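Local coordinates for protein vaginolysin (Gardnerella vaginalis, PDB 5IMY) that probably binds cholesterol in host membranes and acts as a pore-forming, haemolytic toxin of the cholesterol-dependent cytolysin family, at residues F433-E446 with R456-R468. Sequence-based numbering, arbitrary orientation.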
loop_
_atom_site.group_PDB
_atom_site.type_symbol
_atom_site.label_atom_id
_atom_site.label_comp_id
_atom_site.label_asym_id
_atom_site.label_seq_id
_atom_site.Cartn_x
_atom_site.Cartn_y
_atom_site.Cartn_z
ATOM N N PHE A 433 13.331 -0.652 -17.509
ATOM C CA PHE A 433 12.496 -1.292 -16.503
ATOM C C PHE A 433 12.319 -0.361 -15.317
ATOM O O PHE A 433 13.299 0.190 -14.805
ATOM C CB PHE A 433 13.110 -2.614 -16.031
ATOM C CG PHE A 433 13.035 -3.711 -17.044
ATOM C CD1 PHE A 433 11.825 -4.317 -17.334
ATOM C CD2 PHE A 433 14.171 -4.145 -17.705
ATOM C CE1 PHE A 433 11.748 -5.329 -18.266
ATOM C CE2 PHE A 433 14.100 -5.161 -18.638
ATOM C CZ PHE A 433 12.886 -5.754 -18.920
ATOM N N LYS A 434 11.072 -0.189 -14.886
ATOM C CA LYS A 434 10.816 0.456 -13.607
ATOM C C LYS A 434 11.571 -0.282 -12.508
ATOM O O LYS A 434 11.679 -1.511 -12.526
ATOM C CB LYS A 434 9.317 0.465 -13.307
ATOM C CG LYS A 434 8.495 1.303 -14.274
ATOM C CD LYS A 434 7.099 0.728 -14.455
ATOM C CE LYS A 434 6.312 1.506 -15.496
ATOM N NZ LYS A 434 5.387 0.628 -16.267
ATOM N N GLY A 435 12.101 0.475 -11.550
ATOM C CA GLY A 435 12.882 -0.124 -10.482
ATOM C C GLY A 435 12.094 -1.048 -9.574
ATOM O O GLY A 435 12.704 -1.753 -8.761
ATOM N N ASN A 436 10.766 -1.071 -9.693
ATOM C CA ASN A 436 9.925 -1.874 -8.815
ATOM C C ASN A 436 9.528 -3.218 -9.413
ATOM O O ASN A 436 8.901 -4.021 -8.715
ATOM C CB ASN A 436 8.657 -1.094 -8.438
ATOM C CG ASN A 436 7.917 -0.554 -9.647
ATOM O OD1 ASN A 436 8.027 -1.090 -10.751
ATOM N ND2 ASN A 436 7.158 0.517 -9.445
ATOM N N VAL A 437 9.871 -3.491 -10.675
ATOM C CA VAL A 437 9.530 -4.782 -11.254
ATOM C C VAL A 437 10.285 -5.876 -10.507
ATOM O O VAL A 437 11.389 -5.664 -9.992
ATOM C CB VAL A 437 9.835 -4.838 -12.763
ATOM C CG1 VAL A 437 9.225 -3.647 -13.490
ATOM C CG2 VAL A 437 11.324 -4.904 -13.013
ATOM N N ARG A 438 9.685 -7.063 -10.455
ATOM C CA ARG A 438 10.248 -8.185 -9.720
ATOM C C ARG A 438 10.278 -9.421 -10.609
ATOM O O ARG A 438 9.567 -9.511 -11.612
ATOM C CB ARG A 438 9.441 -8.484 -8.448
ATOM C CG ARG A 438 9.352 -7.322 -7.465
ATOM C CD ARG A 438 8.558 -7.724 -6.232
ATOM N NE ARG A 438 8.264 -6.595 -5.349
ATOM C CZ ARG A 438 8.952 -6.280 -4.252
ATOM N NH1 ARG A 438 9.996 -7.006 -3.871
ATOM N NH2 ARG A 438 8.590 -5.230 -3.525
ATOM N N ASN A 439 11.124 -10.373 -10.222
ATOM C CA ASN A 439 11.167 -11.691 -10.851
ATOM C C ASN A 439 11.333 -11.582 -12.366
ATOM O O ASN A 439 10.545 -12.121 -13.148
ATOM C CB ASN A 439 9.913 -12.489 -10.488
ATOM C CG ASN A 439 9.654 -12.508 -8.996
ATOM O OD1 ASN A 439 10.514 -12.910 -8.211
ATOM N ND2 ASN A 439 8.472 -12.053 -8.593
ATOM N N LEU A 440 12.378 -10.872 -12.781
ATOM C CA LEU A 440 12.689 -10.748 -14.197
ATOM C C LEU A 440 13.083 -12.104 -14.776
ATOM O O LEU A 440 13.815 -12.875 -14.149
ATOM C CB LEU A 440 13.817 -9.734 -14.401
ATOM C CG LEU A 440 14.136 -9.313 -15.839
ATOM C CD1 LEU A 440 13.035 -8.434 -16.417
ATOM C CD2 LEU A 440 15.473 -8.592 -15.890
ATOM N N ARG A 441 12.589 -12.392 -15.979
ATOM C CA ARG A 441 12.828 -13.660 -16.657
ATOM C C ARG A 441 13.369 -13.389 -18.052
ATOM O O ARG A 441 12.975 -12.411 -18.693
ATOM C CB ARG A 441 11.540 -14.482 -16.747
ATOM C CG ARG A 441 11.622 -15.846 -16.094
ATOM C CD ARG A 441 10.246 -16.481 -15.974
ATOM N NE ARG A 441 10.070 -17.131 -14.677
ATOM C CZ ARG A 441 10.408 -18.388 -14.410
ATOM N NH1 ARG A 441 10.945 -19.157 -15.348
ATOM N NH2 ARG A 441 10.206 -18.881 -13.195
ATOM N N ILE A 442 14.280 -14.243 -18.519
ATOM C CA ILE A 442 14.893 -14.073 -19.838
ATOM C C ILE A 442 15.203 -15.446 -20.423
ATOM O O ILE A 442 15.836 -16.282 -19.770
ATOM C CB ILE A 442 16.175 -13.215 -19.776
ATOM C CG1 ILE A 442 15.880 -11.834 -19.178
ATOM C CG2 ILE A 442 16.771 -13.059 -21.174
ATOM C CD1 ILE A 442 17.109 -10.981 -18.939
ATOM N N LYS A 443 14.763 -15.670 -21.663
ATOM C CA LYS A 443 15.056 -16.889 -22.408
ATOM C C LYS A 443 15.308 -16.512 -23.863
ATOM O O LYS A 443 14.649 -15.612 -24.393
ATOM C CB LYS A 443 13.897 -17.896 -22.301
ATOM C CG LYS A 443 14.257 -19.324 -22.695
ATOM C CD LYS A 443 13.124 -20.295 -22.376
ATOM C CE LYS A 443 12.225 -20.537 -23.580
ATOM N NZ LYS A 443 10.938 -21.190 -23.205
ATOM N N LEU A 444 16.256 -17.199 -24.510
ATOM C CA LEU A 444 16.719 -16.811 -25.841
ATOM C C LEU A 444 16.303 -17.794 -26.931
ATOM O O LEU A 444 15.574 -17.409 -27.843
ATOM C CB LEU A 444 18.247 -16.639 -25.828
ATOM C CG LEU A 444 18.937 -16.316 -27.157
ATOM C CD1 LEU A 444 18.205 -15.238 -27.915
ATOM C CD2 LEU A 444 20.372 -15.884 -26.921
ATOM N N VAL A 445 16.766 -19.044 -26.874
ATOM C CA VAL A 445 16.476 -20.080 -27.871
ATOM C C VAL A 445 16.856 -19.640 -29.285
ATOM O O VAL A 445 16.742 -18.461 -29.639
ATOM C CB VAL A 445 14.997 -20.537 -27.809
ATOM C CG1 VAL A 445 14.531 -20.687 -26.362
ATOM C CG2 VAL A 445 14.035 -19.631 -28.604
ATOM N N GLU A 446 17.304 -20.594 -30.105
ATOM C CA GLU A 446 17.767 -20.324 -31.461
ATOM C C GLU A 446 17.212 -21.373 -32.415
ATOM O O GLU A 446 17.007 -22.529 -32.036
ATOM C CB GLU A 446 19.300 -20.326 -31.546
ATOM C CG GLU A 446 19.943 -21.664 -31.176
ATOM C CD GLU A 446 21.056 -22.069 -32.125
ATOM O OE1 GLU A 446 21.010 -21.676 -33.311
ATOM O OE2 GLU A 446 21.977 -22.786 -31.683
ATOM N N ARG A 456 16.328 -24.474 -30.035
ATOM C CA ARG A 456 17.374 -24.905 -29.112
ATOM C C ARG A 456 17.639 -23.794 -28.104
ATOM O O ARG A 456 17.967 -22.668 -28.491
ATOM C CB ARG A 456 18.653 -25.258 -29.868
ATOM C CG ARG A 456 19.888 -25.353 -28.989
ATOM C CD ARG A 456 21.064 -25.910 -29.765
ATOM N NE ARG A 456 22.314 -25.810 -29.017
ATOM C CZ ARG A 456 23.465 -26.344 -29.412
ATOM N NH1 ARG A 456 23.530 -27.026 -30.550
ATOM N NH2 ARG A 456 24.552 -26.202 -28.667
ATOM N N THR A 457 17.522 -24.118 -26.819
ATOM C CA THR A 457 17.562 -23.109 -25.767
ATOM C C THR A 457 18.997 -22.677 -25.497
ATOM O O THR A 457 19.837 -23.489 -25.097
ATOM C CB THR A 457 16.922 -23.642 -24.486
ATOM O OG1 THR A 457 15.548 -23.959 -24.732
ATOM C CG2 THR A 457 17.005 -22.601 -23.369
ATOM N N VAL A 458 19.269 -21.394 -25.713
ATOM C CA VAL A 458 20.467 -20.729 -25.219
ATOM C C VAL A 458 20.037 -19.837 -24.063
ATOM O O VAL A 458 19.028 -19.132 -24.166
ATOM C CB VAL A 458 21.158 -19.903 -26.320
ATOM C CG1 VAL A 458 22.570 -19.513 -25.894
ATOM C CG2 VAL A 458 21.178 -20.661 -27.644
ATOM N N TYR A 459 20.774 -19.893 -22.956
ATOM C CA TYR A 459 20.549 -18.971 -21.846
ATOM C C TYR A 459 19.097 -18.946 -21.379
ATOM O O TYR A 459 18.254 -18.279 -21.986
ATOM C CB TYR A 459 20.978 -17.559 -22.256
ATOM C CG TYR A 459 20.856 -16.538 -21.151
ATOM C CD1 TYR A 459 21.939 -16.235 -20.340
ATOM C CD2 TYR A 459 19.657 -15.876 -20.919
ATOM C CE1 TYR A 459 21.834 -15.303 -19.330
ATOM C CE2 TYR A 459 19.540 -14.946 -19.910
ATOM C CZ TYR A 459 20.630 -14.662 -19.119
ATOM O OH TYR A 459 20.511 -13.731 -18.116
ATOM N N ASP A 460 18.796 -19.652 -20.291
ATOM C CA ASP A 460 17.481 -19.601 -19.653
ATOM C C ASP A 460 17.693 -19.286 -18.179
ATOM O O ASP A 460 18.226 -20.117 -17.437
ATOM C CB ASP A 460 16.724 -20.918 -19.828
ATOM C CG ASP A 460 15.279 -20.827 -19.371
ATOM O OD1 ASP A 460 14.911 -19.810 -18.747
ATOM O OD2 ASP A 460 14.513 -21.779 -19.630
ATOM N N ARG A 461 17.277 -18.095 -17.754
ATOM C CA ARG A 461 17.483 -17.652 -16.382
ATOM C C ARG A 461 16.241 -16.938 -15.872
ATOM O O ARG A 461 15.533 -16.265 -16.627
ATOM C CB ARG A 461 18.707 -16.733 -16.270
ATOM C CG ARG A 461 19.900 -17.410 -15.612
ATOM C CD ARG A 461 21.224 -16.786 -16.021
ATOM N NE ARG A 461 21.627 -15.694 -15.140
ATOM C CZ ARG A 461 22.148 -15.863 -13.929
ATOM N NH1 ARG A 461 22.320 -17.085 -13.437
ATOM N NH2 ARG A 461 22.492 -14.810 -13.201
ATOM N N SER A 462 15.991 -17.090 -14.572
ATOM C CA SER A 462 14.797 -16.560 -13.931
ATOM C C SER A 462 15.173 -15.979 -12.576
ATOM O O SER A 462 16.310 -16.109 -12.112
ATOM C CB SER A 462 13.730 -17.646 -13.758
ATOM O OG SER A 462 14.207 -18.691 -12.928
ATOM N N ASP A 463 14.193 -15.328 -11.942
ATOM C CA ASP A 463 14.345 -14.785 -10.597
ATOM C C ASP A 463 15.691 -14.096 -10.408
ATOM O O ASP A 463 16.324 -14.245 -9.358
ATOM C CB ASP A 463 14.177 -15.898 -9.557
ATOM C CG ASP A 463 12.724 -16.223 -9.277
ATOM O OD1 ASP A 463 11.927 -15.278 -9.096
ATOM O OD2 ASP A 463 12.379 -17.423 -9.237
ATOM N N LEU A 464 16.149 -13.317 -11.435
ATOM C CA LEU A 464 17.469 -12.721 -11.287
ATOM C C LEU A 464 17.354 -11.237 -10.954
ATOM O O LEU A 464 16.455 -10.552 -11.457
ATOM C CB LEU A 464 18.304 -12.910 -12.555
ATOM C CG LEU A 464 18.092 -12.047 -13.801
ATOM C CD1 LEU A 464 19.189 -12.371 -14.805
ATOM C CD2 LEU A 464 16.731 -12.264 -14.433
ATOM N N PRO A 465 18.257 -10.727 -10.115
ATOM C CA PRO A 465 18.074 -9.384 -9.554
ATOM C C PRO A 465 18.011 -8.312 -10.631
ATOM O O PRO A 465 18.418 -8.512 -11.776
ATOM C CB PRO A 465 19.310 -9.202 -8.664
ATOM C CG PRO A 465 20.331 -10.118 -9.247
ATOM C CD PRO A 465 19.563 -11.302 -9.749
ATOM N N LEU A 466 17.489 -7.151 -10.237
ATOM C CA LEU A 466 17.435 -5.982 -11.105
ATOM C C LEU A 466 18.641 -5.106 -10.802
ATOM O O LEU A 466 18.734 -4.519 -9.719
ATOM C CB LEU A 466 16.139 -5.201 -10.912
ATOM C CG LEU A 466 15.633 -4.559 -12.204
ATOM C CD1 LEU A 466 14.305 -5.164 -12.553
ATOM C CD2 LEU A 466 15.530 -3.044 -12.100
ATOM N N VAL A 467 19.556 -5.020 -11.756
ATOM C CA VAL A 467 20.738 -4.201 -11.622
ATOM C C VAL A 467 20.550 -2.929 -12.440
ATOM O O VAL A 467 19.565 -2.760 -13.153
ATOM C CB VAL A 467 22.017 -4.959 -12.052
ATOM C CG1 VAL A 467 22.289 -6.118 -11.108
ATOM C CG2 VAL A 467 21.894 -5.450 -13.491
ATOM N N ARG A 468 21.512 -2.013 -12.330
ATOM C CA ARG A 468 21.474 -0.797 -13.133
ATOM C C ARG A 468 21.632 -1.109 -14.615
ATOM O O ARG A 468 21.025 -0.438 -15.455
ATOM C CB ARG A 468 22.559 0.172 -12.647
ATOM C CG ARG A 468 23.448 0.804 -13.723
ATOM C CD ARG A 468 22.720 1.881 -14.516
ATOM N NE ARG A 468 23.482 3.128 -14.536
ATOM C CZ ARG A 468 23.287 4.119 -15.399
ATOM N NH1 ARG A 468 22.354 4.019 -16.339
ATOM N NH2 ARG A 468 24.033 5.212 -15.331
HETATM O O HOH W 1 11.452 -14.942 -12.670
HETATM O O HOH W 2 12.523 -23.583 -23.056
#
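Strands 440-443 and 460-464 run antiparallel at the margin of a four-stranded sheet, where Ile442 and Arg461 form a hydrogen-bonded pair. Ile442 N reaches Arg461 O at 3.0 Å, and Arg461 N returns to Ile442 O at 3.1 Å, nearly straight at 178°. On the Ile442 face, Ile442 CG2 packs 3.6 Å from Tyr459 CE2, and Ile442 CB lies at the ring's edge, in plane. The Tyr459 hydroxyl is bonded to Glu485. Leu440 CB and Leu464 CD2 touch on this face, which turns toward strands 363-389 and 469-475, the other layer of the C-terminal beta-sandwich domain that cholesterol-dependent cytolysins use to engage the membrane. The other face is polar. Ser462 CB sits 3.5 Å from Arg441 CZ, over the centre of the guanidinium. Lys443 leaves with CG anti to its backbone nitrogen (chi1 -163°) and lays its CD 3.4 Å from Asp460 OD2; its chain then bends, and NZ donates to a water that Thr457 OG1 holds weakly. Tyr395 is a cation-pi partner of this lysine. Past Lys443 the register slips by one. Leu444 N has weak, bent bonds to Tyr459 O and Val458 O, and a single isolated antiparallel bridge follows at Glu446, whose N bonds to Arg456 O at 2.7 Å while Arg456 N bonds to Glu446 O at 2.9 Å. Their side chains run alongside, but Glu446 OE2 lies 4.0 Å from Arg456 NE and well out of the guanidinium plane, so at most the opposite charges favour each other; Arg456 NH1 bonds to Leu479 O.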